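Extracellular PQQ-dependent sugar dehydrogenase (Coprinopsis cinerea, PDB 6JT6) probably relays electrons from PQQ-dependent sugar oxidation to an outside acceptor through its heme b domain, the part modelled here. Local coordinates at residues F141-S147 with H164-Y170; M65-L71 with A84-Y90; L104-N110 with L189-L195. One frame throughout, in Å; residues are numbered along the deposited sequence.

Contact 1. Residues F141-S147 with H164-Y170. With HEM (protoporphyrin IX containing Fe), chain C.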
loop_
_atom_site.group_PDB
_atom_site.type_symbol
_atom_site.label_atom_id
_atom_site.label_comp_id
_atom_site.label_asym_id
_atom_site.label_seq_id
_atom_site.Cartn_x
_atom_site.Cartn_y
_atom_site.Cartn_z
ATOM N N PHE A 141 -8.191 -7.546 -2.685
ATOM C CA PHE A 141 -7.584 -6.555 -1.787
ATOM C C PHE A 141 -8.650 -5.592 -1.319
ATOM O O PHE A 141 -9.613 -5.282 -2.051
ATOM C CB PHE A 141 -6.454 -5.753 -2.486
ATOM C CG PHE A 141 -5.094 -6.439 -2.497
ATOM C CD1 PHE A 141 -4.919 -7.749 -2.042
ATOM C CD2 PHE A 141 -3.981 -5.770 -3.024
ATOM C CE1 PHE A 141 -3.658 -8.375 -2.079
ATOM C CE2 PHE A 141 -2.719 -6.375 -3.063
ATOM C CZ PHE A 141 -2.557 -7.695 -2.586
ATOM N N GLY A 142 -8.443 -5.078 -0.116
ATOM C CA GLY A 142 -9.265 -3.997 0.393
ATOM C C GLY A 142 -8.550 -2.674 0.185
ATOM O O GLY A 142 -7.303 -2.625 -0.008
ATOM N N TRP A 143 -9.340 -1.603 0.127
ATOM C CA TRP A 143 -8.785 -0.236 0.113
ATOM C C TRP A 143 -9.550 0.561 1.168
ATOM O O TRP A 143 -10.736 0.293 1.407
ATOM C CB TRP A 143 -8.889 0.414 -1.300
ATOM C CG TRP A 143 -10.252 0.501 -1.876
ATOM C CD1 TRP A 143 -10.895 -0.435 -2.688
ATOM C CD2 TRP A 143 -11.194 1.560 -1.674
ATOM N NE1 TRP A 143 -12.150 0.009 -3.011
ATOM C CE2 TRP A 143 -12.372 1.222 -2.408
ATOM C CE3 TRP A 143 -11.148 2.788 -0.977
ATOM C CZ2 TRP A 143 -13.503 2.073 -2.460
ATOM C CZ3 TRP A 143 -12.287 3.631 -1.017
ATOM C CH2 TRP A 143 -13.457 3.243 -1.741
ATOM N N ALA A 144 -8.889 1.527 1.795
ATOM C CA ALA A 144 -9.527 2.353 2.819
ATOM C C ALA A 144 -8.903 3.744 2.788
ATOM O O ALA A 144 -7.709 3.897 2.455
ATOM C CB ALA A 144 -9.413 1.713 4.223
ATOM N N PHE A 145 -9.694 4.755 3.148
ATOM C CA PHE A 145 -9.289 6.117 2.903
ATOM C C PHE A 145 -9.985 7.017 3.882
ATOM O O PHE A 145 -11.203 6.908 4.060
ATOM C CB PHE A 145 -9.685 6.439 1.463
ATOM C CG PHE A 145 -9.298 7.806 0.976
ATOM C CD1 PHE A 145 -8.017 8.068 0.491
ATOM C CD2 PHE A 145 -10.274 8.823 0.901
ATOM C CE1 PHE A 145 -7.693 9.340 -0.017
ATOM C CE2 PHE A 145 -9.953 10.078 0.384
ATOM C CZ PHE A 145 -8.658 10.339 -0.065
ATOM N N HIS A 146 -9.221 7.905 4.526
ATOM C CA HIS A 146 -9.838 9.018 5.251
ATOM C C HIS A 146 -9.601 10.293 4.464
ATOM O O HIS A 146 -8.455 10.731 4.284
ATOM C CB HIS A 146 -9.263 9.176 6.635
ATOM C CG HIS A 146 -10.202 9.846 7.570
ATOM N ND1 HIS A 146 -10.627 11.145 7.393
ATOM C CD2 HIS A 146 -10.873 9.372 8.644
ATOM C CE1 HIS A 146 -11.470 11.459 8.362
ATOM N NE2 HIS A 146 -11.649 10.395 9.123
ATOM N N SER A 147 -10.679 10.886 3.984
ATOM C CA SER A 147 -10.591 12.038 3.073
ATOM C C SER A 147 -10.037 13.320 3.679
ATOM O O SER A 147 -9.674 14.242 2.939
ATOM C CB SER A 147 -11.982 12.301 2.448
ATOM O OG SER A 147 -12.873 12.823 3.426
ATOM N N HIS A 164 -12.026 5.204 8.447
ATOM C CA HIS A 164 -12.047 5.660 7.050
ATOM C C HIS A 164 -13.390 6.289 6.693
ATOM O O HIS A 164 -14.427 5.864 7.184
ATOM C CB HIS A 164 -11.795 4.476 6.105
ATOM C CG HIS A 164 -12.346 3.176 6.610
ATOM N ND1 HIS A 164 -13.676 2.843 6.484
ATOM C CD2 HIS A 164 -11.756 2.134 7.246
ATOM C CE1 HIS A 164 -13.886 1.655 7.028
ATOM N NE2 HIS A 164 -12.734 1.185 7.493
ATOM N N SER A 165 -13.367 7.305 5.854
ATOM C CA SER A 165 -14.583 7.816 5.269
ATOM C C SER A 165 -15.067 6.896 4.140
ATOM O O SER A 165 -16.271 6.862 3.832
ATOM C CB SER A 165 -14.344 9.236 4.746
ATOM O OG SER A 165 -13.257 9.251 3.841
ATOM N N HIS A 166 -14.136 6.159 3.525
ATOM C CA HIS A 166 -14.437 5.321 2.360
ATOM C C HIS A 166 -13.661 4.040 2.488
ATOM O O HIS A 166 -12.472 4.065 2.845
ATOM C CB HIS A 166 -14.003 5.987 1.037
ATOM C CG HIS A 166 -14.593 7.347 0.791
ATOM N ND1 HIS A 166 -14.116 8.483 1.403
ATOM C CD2 HIS A 166 -15.595 7.753 -0.031
ATOM C CE1 HIS A 166 -14.815 9.532 0.996
ATOM N NE2 HIS A 166 -15.709 9.116 0.111
ATOM N N ALA A 167 -14.307 2.924 2.162
ATOM C CA ALA A 167 -13.594 1.636 2.073
ATOM C C ALA A 167 -14.407 0.634 1.247
ATOM O O ALA A 167 -15.634 0.648 1.298
ATOM C CB ALA A 167 -13.298 1.069 3.475
ATOM N N ALA A 168 -13.722 -0.214 0.484
ATOM C CA ALA A 168 -14.352 -1.355 -0.181
ATOM C C ALA A 168 -13.271 -2.355 -0.597
ATOM O O ALA A 168 -12.214 -2.396 0.025
ATOM C CB ALA A 168 -15.264 -0.904 -1.327
ATOM N N GLN A 169 -13.554 -3.198 -1.589
ATOM C CA GLN A 169 -12.679 -4.325 -1.952
ATOM C C GLN A 169 -12.736 -4.469 -3.438
ATOM O O GLN A 169 -13.723 -4.067 -4.069
ATOM C CB GLN A 169 -13.184 -5.675 -1.395
ATOM C CG GLN A 169 -13.659 -5.683 0.037
ATOM C CD GLN A 169 -13.986 -7.079 0.539
ATOM O OE1 GLN A 169 -13.165 -8.009 0.453
ATOM N NE2 GLN A 169 -15.177 -7.227 1.115
ATOM N N TYR A 170 -11.717 -5.109 -4.004
ATOM C CA TYR A 170 -11.748 -5.450 -5.433
ATOM C C TYR A 170 -10.907 -6.691 -5.644
ATOM O O TYR A 170 -9.975 -6.940 -4.874
ATOM C CB TYR A 170 -11.237 -4.274 -6.299
ATOM C CG TYR A 170 -9.834 -3.820 -5.930
ATOM C CD1 TYR A 170 -8.708 -4.397 -6.521
ATOM C CD2 TYR A 170 -9.637 -2.827 -4.968
ATOM C CE1 TYR A 170 -7.430 -3.994 -6.166
ATOM C CE2 TYR A 170 -8.363 -2.418 -4.601
ATOM C CZ TYR A 170 -7.264 -2.994 -5.212
ATOM O OH TYR A 170 -5.995 -2.558 -4.848
HETATM C CHA HEM C . -14.746 -1.834 6.286
HETATM C CHB HEM C . -14.708 -0.031 10.807
HETATM C CHC HEM C . -10.065 1.244 10.296
HETATM C CHD HEM C . -9.912 -1.350 6.129
HETATM C C1A HEM C . -15.149 -1.406 7.539
HETATM C C2A HEM C . -16.488 -1.435 8.005
HETATM C C3A HEM C . -16.466 -0.912 9.277
HETATM C C4A HEM C . -15.125 -0.566 9.600
HETATM C CMA HEM C . -17.659 -0.728 10.202
HETATM C CAA HEM C . -17.707 -1.946 7.252
HETATM C CBA HEM C . -18.061 -1.110 6.009
HETATM C CGA HEM C . -18.201 0.369 6.255
HETATM O O1A HEM C . -17.385 1.201 5.778
HETATM O O2A HEM C . -19.157 0.783 6.945
HETATM C C1B HEM C . -13.445 0.496 11.059
HETATM C C2B HEM C . -13.119 1.216 12.258
HETATM C C3B HEM C . -11.809 1.622 12.101
HETATM C C4B HEM C . -11.363 1.107 10.784
HETATM C CMB HEM C . -14.076 1.495 13.436
HETATM C CAB HEM C . -10.910 2.390 13.006
HETATM C CBB HEM C . -11.321 3.382 13.788
HETATM C C1C HEM C . -9.578 0.570 9.143
HETATM C C2C HEM C . -8.241 0.611 8.685
HETATM C C3C HEM C . -8.179 -0.131 7.497
HETATM C C4C HEM C . -9.514 -0.605 7.215
HETATM C CMC HEM C . -7.117 1.309 9.429
HETATM C CAC HEM C . -6.955 -0.398 6.690
HETATM C CBC HEM C . -5.980 0.525 6.552
HETATM C C1D HEM C . -11.260 -1.604 5.832
HETATM C C2D HEM C . -11.670 -2.291 4.588
HETATM C C3D HEM C . -12.999 -2.448 4.634
HETATM C C4D HEM C . -13.400 -1.855 5.927
HETATM C CMD HEM C . -10.799 -2.746 3.446
HETATM C CAD HEM C . -13.893 -3.048 3.550
HETATM C CBD HEM C . -13.967 -4.564 3.544
HETATM C CGD HEM C . -14.802 -5.011 4.713
HETATM O O1D HEM C . -14.339 -5.733 5.638
HETATM O O2D HEM C . -15.975 -4.618 4.771
HETATM N NA HEM C . -14.329 -0.842 8.520
HETATM N NB HEM C . -12.394 0.458 10.230
HETATM N NC HEM C . -10.329 -0.127 8.224
HETATM N ND HEM C . -12.338 -1.389 6.633
HETATM FE FE HEM C . -12.370 -0.516 8.364
HETATM O O HOH W 1 -5.649 -1.850 -2.071
HETATM O O HOH W 2 -14.050 -1.324 -4.786
#
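Phe141 and Tyr170 exchange a matched pair of backbone hydrogen bonds, each 2.9 Å from N to O, and Trp143 with Ala168 and Phe145 with His166 repeat the pattern along these antiparallel neighbours. His164 NE2 binds the heme iron at 1.9 Å. Just after it, a classic beta bulge sets two residues, Ser165 and His166, opposite the single Phe145. Ser165 OG accepts Ser147 N at 3.1 Å and is hydrogen-bonded to His166 ND1 at 2.7 Å.

Trp143 CG sits between its own N and carbonyl carbon (chi1 57°), which folds the indole across the partner strand. Ala168 N then lies under the ring centre, Ala168 CB is 3.6 Å from Trp143 CZ2, and Tyr170 meets the indole rim to rim. A water ties Trp143 NE1 to Gln169 O.

On the face of Gly142, Ala144 and Ala167 the side chains are small, apart from Gln169, whose CG lies against HEM CBD. Ala167 CB rests 3.5 Å above one face of the His164 ring, Ala144 CB approaches HEM CHD at 3.6 Å, and a side chain on Gly142 would collide with HEM CMD. Mainly glycine and alanine here, with aromatics behind, let the heme edge come close to the strands.

Contact 2. Residues M65-L71 with A84-Y90. With HEM (protoporphyrin IX containing Fe), chain C.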
loop_
_atom_site.group_PDB
_atom_site.type_symbol
_atom_site.label_atom_id
_atom_site.label_comp_id
_atom_site.label_asym_id
_atom_site.label_seq_id
_atom_site.Cartn_x
_atom_site.Cartn_y
_atom_site.Cartn_z
ATOM N N MET A 65 -11.564 -6.282 5.975
ATOM C CA MET A 65 -10.890 -5.585 7.058
ATOM C C MET A 65 -10.511 -6.543 8.196
ATOM O O MET A 65 -9.533 -6.304 8.938
ATOM C CB MET A 65 -11.798 -4.492 7.634
ATOM C CG MET A 65 -11.103 -3.642 8.700
ATOM S SD MET A 65 -12.179 -2.492 9.543
ATOM C CE MET A 65 -11.087 -2.225 10.951
ATOM N N ARG A 66 -11.277 -7.631 8.313
ATOM C CA ARG A 66 -11.075 -8.563 9.416
ATOM C C ARG A 66 -10.058 -9.660 9.125
ATOM O O ARG A 66 -10.199 -10.429 8.150
ATOM C CB ARG A 66 -12.396 -9.176 9.878
ATOM C CG ARG A 66 -13.385 -8.165 10.460
ATOM C CD ARG A 66 -14.805 -8.754 10.467
ATOM N NE ARG A 66 -15.136 -9.281 9.132
ATOM C CZ ARG A 66 -15.191 -10.574 8.790
ATOM N NH1 ARG A 66 -14.982 -11.536 9.701
ATOM N NH2 ARG A 66 -15.458 -10.912 7.527
ATOM N N ASN A 67 -9.044 -9.729 9.994
ATOM C CA ASN A 67 -8.085 -10.838 10.015
ATOM C C ASN A 67 -7.170 -10.934 8.780
ATOM O O ASN A 67 -6.861 -12.017 8.267
ATOM C CB ASN A 67 -8.821 -12.166 10.335
ATOM C CG ASN A 67 -9.708 -12.028 11.564
ATOM O OD1 ASN A 67 -9.215 -11.717 12.657
ATOM N ND2 ASN A 67 -11.005 -12.228 11.391
ATOM N N ASN A 68 -6.713 -9.785 8.333
ATOM C CA ASN A 68 -5.726 -9.718 7.236
ATOM C C ASN A 68 -4.829 -8.524 7.559
ATOM O O ASN A 68 -5.300 -7.567 8.163
ATOM C CB ASN A 68 -6.419 -9.509 5.858
ATOM C CG ASN A 68 -7.319 -10.670 5.449
ATOM O OD1 ASN A 68 -6.857 -11.771 5.162
ATOM N ND2 ASN A 68 -8.599 -10.415 5.371
ATOM N N PRO A 69 -3.540 -8.555 7.153
ATOM C CA PRO A 69 -2.706 -7.369 7.316
ATOM C C PRO A 69 -3.362 -6.140 6.716
ATOM O O PRO A 69 -3.844 -6.176 5.567
ATOM C CB PRO A 69 -1.428 -7.718 6.515
ATOM C CG PRO A 69 -1.368 -9.215 6.622
ATOM C CD PRO A 69 -2.817 -9.594 6.397
ATOM N N LEU A 70 -3.362 -5.080 7.515
ATOM C CA LEU A 70 -3.840 -3.780 7.085
ATOM C C LEU A 70 -2.634 -2.855 7.059
ATOM O O LEU A 70 -1.960 -2.686 8.075
ATOM C CB LEU A 70 -4.922 -3.251 8.039
ATOM C CG LEU A 70 -6.126 -4.152 8.409
ATOM C CD1 LEU A 70 -7.045 -3.376 9.345
ATOM C CD2 LEU A 70 -6.977 -4.636 7.222
ATOM N N LEU A 71 -2.346 -2.268 5.907
ATOM C CA LEU A 71 -1.249 -1.287 5.858
ATOM C C LEU A 71 -1.832 0.081 5.726
ATOM O O LEU A 71 -2.758 0.294 4.951
ATOM C CB LEU A 71 -0.248 -1.574 4.727
ATOM C CG LEU A 71 0.251 -3.014 4.554
ATOM C CD1 LEU A 71 1.180 -3.082 3.351
ATOM C CD2 LEU A 71 0.925 -3.589 5.797
ATOM N N ALA A 84 1.755 -1.317 9.814
ATOM C CA ALA A 84 1.003 -2.551 9.609
ATOM C C ALA A 84 0.075 -2.732 10.793
ATOM O O ALA A 84 0.505 -2.567 11.954
ATOM C CB ALA A 84 1.930 -3.764 9.486
ATOM N N ARG A 85 -1.184 -3.098 10.504
ATOM C CA ARG A 85 -2.198 -3.302 11.549
ATOM C C ARG A 85 -3.059 -4.536 11.340
ATOM O O ARG A 85 -2.976 -5.177 10.302
ATOM C CB ARG A 85 -3.052 -2.051 11.732
ATOM C CG ARG A 85 -2.172 -0.823 11.875
ATOM C CD ARG A 85 -2.792 0.308 12.611
ATOM N NE ARG A 85 -1.812 1.398 12.686
ATOM C CZ ARG A 85 -2.044 2.592 13.219
ATOM N NH1 ARG A 85 -3.253 2.874 13.735
ATOM N NH2 ARG A 85 -1.067 3.509 13.229
ATOM N N TRP A 86 -3.871 -4.845 12.356
ATOM C CA TRP A 86 -4.665 -6.057 12.416
ATOM C C TRP A 86 -5.912 -5.808 13.255
ATOM O O TRP A 86 -5.810 -5.309 14.363
ATOM C CB TRP A 86 -3.860 -7.203 13.012
ATOM C CG TRP A 86 -4.530 -8.519 12.819
ATOM C CD1 TRP A 86 -5.593 -9.009 13.532
ATOM C CD2 TRP A 86 -4.205 -9.521 11.835
ATOM N NE1 TRP A 86 -5.945 -10.269 13.049
ATOM C CE2 TRP A 86 -5.104 -10.606 12.022
ATOM C CE3 TRP A 86 -3.219 -9.623 10.835
ATOM C CZ2 TRP A 86 -5.044 -11.789 11.241
ATOM C CZ3 TRP A 86 -3.163 -10.790 10.056
ATOM C CH2 TRP A 86 -4.079 -11.849 10.257
ATOM N N ALA A 87 -7.086 -6.120 12.686
ATOM C CA ALA A 87 -8.390 -6.005 13.359
ATOM C C ALA A 87 -9.085 -7.379 13.365
ATOM O O ALA A 87 -9.131 -8.063 12.333
ATOM C CB ALA A 87 -9.250 -5.014 12.608
ATOM N N THR A 88 -9.629 -7.800 14.497
ATOM C CA THR A 88 -10.426 -9.048 14.492
ATOM C C THR A 88 -11.925 -8.802 14.242
ATOM O O THR A 88 -12.696 -9.757 14.098
ATOM C CB THR A 88 -10.234 -9.844 15.790
ATOM O OG1 THR A 88 -10.570 -8.998 16.891
ATOM C CG2 THR A 88 -8.771 -10.301 15.943
ATOM N N ASP A 89 -12.333 -7.529 14.213
ATOM C CA ASP A 89 -13.693 -7.114 13.862
ATOM C C ASP A 89 -13.657 -5.701 13.277
ATOM O O ASP A 89 -12.565 -5.183 12.986
ATOM C CB ASP A 89 -14.652 -7.202 15.058
ATOM C CG ASP A 89 -16.141 -7.149 14.629
ATOM O OD1 ASP A 89 -16.517 -7.766 13.618
ATOM O OD2 ASP A 89 -16.935 -6.454 15.277
ATOM N N TYR A 90 -14.832 -5.090 13.107
ATOM C CA TYR A 90 -14.985 -3.707 12.645
ATOM C C TYR A 90 -14.714 -2.725 13.760
ATOM O O TYR A 90 -15.612 -2.002 14.197
ATOM C CB TYR A 90 -16.378 -3.484 12.042
ATOM C CG TYR A 90 -16.585 -4.206 10.716
ATOM C CD1 TYR A 90 -15.577 -4.213 9.747
ATOM C CD2 TYR A 90 -17.790 -4.874 10.425
ATOM C CE1 TYR A 90 -15.734 -4.854 8.540
ATOM C CE2 TYR A 90 -17.968 -5.526 9.195
ATOM C CZ TYR A 90 -16.922 -5.517 8.259
ATOM O OH TYR A 90 -17.038 -6.157 7.026
HETATM C CHA HEM C . -14.746 -1.834 6.286
HETATM C CHB HEM C . -14.708 -0.031 10.807
HETATM C CHC HEM C . -10.065 1.244 10.296
HETATM C CHD HEM C . -9.912 -1.350 6.129
HETATM C C1A HEM C . -15.149 -1.406 7.539
HETATM C C2A HEM C . -16.488 -1.435 8.005
HETATM C C3A HEM C . -16.466 -0.912 9.277
HETATM C C4A HEM C . -15.125 -0.566 9.600
HETATM C CMA HEM C . -17.659 -0.728 10.202
HETATM C CAA HEM C . -17.707 -1.946 7.252
HETATM C CBA HEM C . -18.061 -1.110 6.009
HETATM C CGA HEM C . -18.201 0.369 6.255
HETATM O O1A HEM C . -17.385 1.201 5.778
HETATM O O2A HEM C . -19.157 0.783 6.945
HETATM C C1B HEM C . -13.445 0.496 11.059
HETATM C C2B HEM C . -13.119 1.216 12.258
HETATM C C3B HEM C . -11.809 1.622 12.101
HETATM C C4B HEM C . -11.363 1.107 10.784
HETATM C CMB HEM C . -14.076 1.495 13.436
HETATM C CAB HEM C . -10.910 2.390 13.006
HETATM C CBB HEM C . -11.321 3.382 13.788
HETATM C C1C HEM C . -9.578 0.570 9.143
HETATM C C2C HEM C . -8.241 0.611 8.685
HETATM C C3C HEM C . -8.179 -0.131 7.497
HETATM C C4C HEM C . -9.514 -0.605 7.215
HETATM C CMC HEM C . -7.117 1.309 9.429
HETATM C CAC HEM C . -6.955 -0.398 6.690
HETATM C CBC HEM C . -5.980 0.525 6.552
HETATM C C1D HEM C . -11.260 -1.604 5.832
HETATM C C2D HEM C . -11.670 -2.291 4.588
HETATM C C3D HEM C . -12.999 -2.448 4.634
HETATM C C4D HEM C . -13.400 -1.855 5.927
HETATM C CMD HEM C . -10.799 -2.746 3.446
HETATM C CAD HEM C . -13.893 -3.048 3.550
HETATM C CBD HEM C . -13.967 -4.564 3.544
HETATM C CGD HEM C . -14.802 -5.011 4.713
HETATM O O1D HEM C . -14.339 -5.733 5.638
HETATM O O2D HEM C . -15.975 -4.618 4.771
HETATM N NA HEM C . -14.329 -0.842 8.520
HETATM N NB HEM C . -12.394 0.458 10.230
HETATM N NC HEM C . -10.329 -0.127 8.224
HETATM N ND HEM C . -12.338 -1.389 6.633
HETATM FE FE HEM C . -12.370 -0.516 8.364
HETATM O O HOH W 3 -7.177 -7.160 10.011
HETATM O O HOH W 4 -14.155 -11.468 12.535
HETATM O O HOH W 5 -15.151 -7.929 6.700
#
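Met65 and Tyr90 meet in a Met-aromatic contact, the sulfur in the plane of the phenol ring at its edge, 3.8 Å from SD to Tyr90 CD1. They belong to the loops running off the open end of the beta hairpin formed by strands 70-76 and 79-86, where Leu70 and Arg85 are the antiparallel hydrogen-bonded pair. With CG anti to the backbone N (chi1 -175°) and the rest of the chain extended, Met65 reaches straight to the heme iron, SD to FE 2.3 Å. Tyr90 lays one face on the porphyrin, HEM C2A 3.4 Å above the ring plane, while Arg66 CD covers the opposite face.

Farther from the heme, Trp86 turns its indole face under the other loop: Asn67 CA stands 3.1 Å above the plane toward the rim, next to Asn68 N. The Asn67 and Trp86 side chains run at about a right angle, amide and indole planes 52° apart. Asn67 N donates to Ala87 O at 2.9 Å. With a serine at Trp86, the backbone from Asn67 to Pro69 would probably lose the flat surface it rests on, and a gap would open beneath it. Arg66 NE donates to a water 2.8 Å away, and that water donates a hydrogen bond to HEM O1D at 2.6 Å.

Contact 3. Residues L104-N110 with L189-L195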
loop_
_atom_site.group_PDB
_atom_site.type_symbol
_atom_site.label_atom_id
_atom_site.label_comp_id
_atom_site.label_asym_id
_atom_site.label_seq_id
_atom_site.Cartn_x
_atom_site.Cartn_y
_atom_site.Cartn_z
ATOM N N LEU A 104 10.083 3.997 0.565
ATOM C CA LEU A 104 10.969 4.161 -0.591
ATOM C C LEU A 104 10.886 5.600 -1.072
ATOM O O LEU A 104 10.114 6.398 -0.510
ATOM C CB LEU A 104 10.574 3.165 -1.716
ATOM C CG LEU A 104 10.527 1.667 -1.340
ATOM C CD1 LEU A 104 10.157 0.697 -2.500
ATOM C CD2 LEU A 104 11.813 1.200 -0.655
ATOM N N GLY A 105 11.646 5.944 -2.114
ATOM C CA GLY A 105 11.672 7.308 -2.647
ATOM C C GLY A 105 10.397 7.710 -3.364
ATOM O O GLY A 105 9.463 6.900 -3.469
ATOM N N SER A 106 10.361 8.951 -3.867
ATOM C CA SER A 106 9.147 9.600 -4.433
ATOM C C SER A 106 7.931 9.617 -3.465
ATOM O O SER A 106 6.792 9.775 -3.885
ATOM C CB SER A 106 8.770 8.995 -5.801
ATOM O OG SER A 106 8.346 7.649 -5.678
ATOM N N SER A 107 8.198 9.463 -2.165
ATOM C CA SER A 107 7.192 9.578 -1.128
ATOM C C SER A 107 7.182 10.999 -0.543
ATOM O O SER A 107 8.168 11.730 -0.655
ATOM C CB SER A 107 7.408 8.532 -0.009
ATOM O OG SER A 107 7.323 7.224 -0.505
ATOM N N GLY A 108 6.065 11.361 0.091
ATOM C CA GLY A 108 5.900 12.671 0.746
ATOM C C GLY A 108 4.787 13.435 0.062
ATOM O O GLY A 108 3.816 12.825 -0.400
ATOM N N THR A 109 4.920 14.759 -0.011
ATOM C CA THR A 109 3.906 15.585 -0.649
ATOM C C THR A 109 4.497 16.668 -1.530
ATOM O O THR A 109 5.574 17.186 -1.230
ATOM C CB THR A 109 2.870 16.148 0.377
ATOM O OG1 THR A 109 1.820 16.846 -0.323
ATOM C CG2 THR A 109 3.523 17.055 1.394
ATOM N N ASN A 110 3.819 16.966 -2.636
ATOM C CA ASN A 110 4.191 18.117 -3.480
ATOM C C ASN A 110 3.179 19.256 -3.288
ATOM O O ASN A 110 3.206 20.257 -4.014
ATOM C CB ASN A 110 4.328 17.727 -4.962
ATOM C CG ASN A 110 3.043 17.158 -5.565
ATOM O OD1 ASN A 110 1.964 17.218 -4.960
ATOM N ND2 ASN A 110 3.169 16.553 -6.760
ATOM N N LEU A 189 12.974 2.821 -7.262
ATOM C CA LEU A 189 12.080 3.520 -6.349
ATOM C C LEU A 189 12.808 3.919 -5.057
ATOM O O LEU A 189 12.538 4.983 -4.499
ATOM C CB LEU A 189 10.838 2.644 -6.046
ATOM C CG LEU A 189 9.824 2.405 -7.192
ATOM C CD1 LEU A 189 8.831 1.316 -6.805
ATOM C CD2 LEU A 189 9.105 3.713 -7.479
ATOM N N THR A 190 13.720 3.059 -4.582
ATOM C CA THR A 190 14.455 3.351 -3.364
ATOM C C THR A 190 15.304 4.618 -3.590
ATOM O O THR A 190 15.417 5.468 -2.695
ATOM C CB THR A 190 15.356 2.163 -2.942
ATOM O OG1 THR A 190 14.539 1.000 -2.819
ATOM C CG2 THR A 190 16.071 2.426 -1.592
ATOM N N ASN A 191 15.860 4.729 -4.794
ATOM C CA ASN A 191 16.782 5.815 -5.137
ATOM C C ASN A 191 16.105 7.104 -5.642
ATOM O O ASN A 191 16.791 8.113 -5.891
ATOM C CB ASN A 191 17.862 5.318 -6.105
ATOM C CG ASN A 191 19.002 4.623 -5.377
ATOM O OD1 ASN A 191 19.254 3.432 -5.568
ATOM N ND2 ASN A 191 19.662 5.352 -4.489
ATOM N N ALA A 192 14.786 7.081 -5.810
ATOM C CA ALA A 192 14.087 8.279 -6.246
ATOM C C ALA A 192 14.109 9.261 -5.065
ATOM O O ALA A 192 13.918 8.841 -3.938
ATOM C CB ALA A 192 12.673 7.951 -6.667
ATOM N N PRO A 193 14.361 10.561 -5.310
ATOM C CA PRO A 193 14.302 11.490 -4.177
ATOM C C PRO A 193 12.862 11.687 -3.621
ATOM O O PRO A 193 11.861 11.344 -4.307
ATOM C CB PRO A 193 14.826 12.793 -4.783
ATOM C CG PRO A 193 14.455 12.683 -6.216
ATOM C CD PRO A 193 14.762 11.251 -6.547
ATOM N N PRO A 194 12.748 12.267 -2.409
ATOM C CA PRO A 194 11.413 12.528 -1.886
ATOM C C PRO A 194 10.593 13.476 -2.764
ATOM O O PRO A 194 11.159 14.271 -3.546
ATOM C CB PRO A 194 11.688 13.182 -0.519
ATOM C CG PRO A 194 13.072 13.689 -0.598
ATOM C CD PRO A 194 13.799 12.731 -1.479
ATOM N N LEU A 195 9.274 13.382 -2.630
ATOM C CA LEU A 195 8.373 14.304 -3.318
ATOM C C LEU A 195 8.590 15.770 -2.929
ATOM O O LEU A 195 8.813 16.097 -1.759
ATOM C CB LEU A 195 6.921 13.936 -3.040
ATOM C CG LEU A 195 6.065 13.202 -4.062
ATOM C CD1 LEU A 195 4.611 13.541 -3.762
ATOM C CD2 LEU A 195 6.412 13.545 -5.508
HETATM O O HOH W 6 7.571 15.615 1.030
#
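Ser106 N approaches the flat carbonyl group of Pro193 from above one face, 54° out of its plane, and bonds to the oxygen at 2.9 Å. Next along, the roles swap: Leu195 N stands 42° out of the Ser107 carbonyl plane and donates to Ser107 O at 2.8 Å. Neither donor sits on a lone pair. Gly105 N makes a third, weak bond to Leu189 O, whose other backbone donor, Ala192 N, is weak too.

This is the end of helix 182-191 and the tail after it, docked along the broken part of strand 100-109. That strand is held on its other side by strand 113-121, through backbone bonds from Leu104 and Gly108 to Val117 and Arg115.

Gly105 is pressed so closely on the tail that its CA is 3.0 Å from Ala192 O, and a CB here would run into that oxygen. At Gly108 the backbone angles would drive a CB into the carbonyl O of Ser107. Between the two glycines, Ser107 OG donates to Leu104 O at 2.9 Å and accepts Val117 N, tying the strand across its irregular turn.

Leu195 fills the bend. Its first torsion lies off the staggered values (chi1 -103°) and lays CG 3.5 Å from Ser106 O; farther out, CD1 is 3.5 Å from Gly108 O. The side chain also packs on Arg115, whose NE bonds to Ser106 O. At the helix end Leu104 spreads its two methyls, CD1 toward Leu189 CB and CD2 onto Thr190 OG1, a hydroxyl already bonded to Leu186 O. Thr109 N donates to a water 3.0 Å away, beside Leu195 O.

How the contacts relate
Contacts 1 and 2 share the heme, each giving one axial ligand; His164 NE2 and Met65 SD lie 4.2 Å apart with the iron between them. Their centres are about 13 Å apart and both reach the same antiparallel sheet, contact 1 on strands 138-146 and 166-173, contact 2 on strands 70-76 and 79-86. Contact 3 docks the end of helix 182-191 and the tail after it on a strand of the other sheet, on the opposite side of the chain's centre. Its centre lies about 23 and 27 Å from those of contacts 1 and 2, with nearest atoms about 12 and 11 Å away. Along the sequence, contact 3 encloses contact 1, while contact 2 closes before either opens.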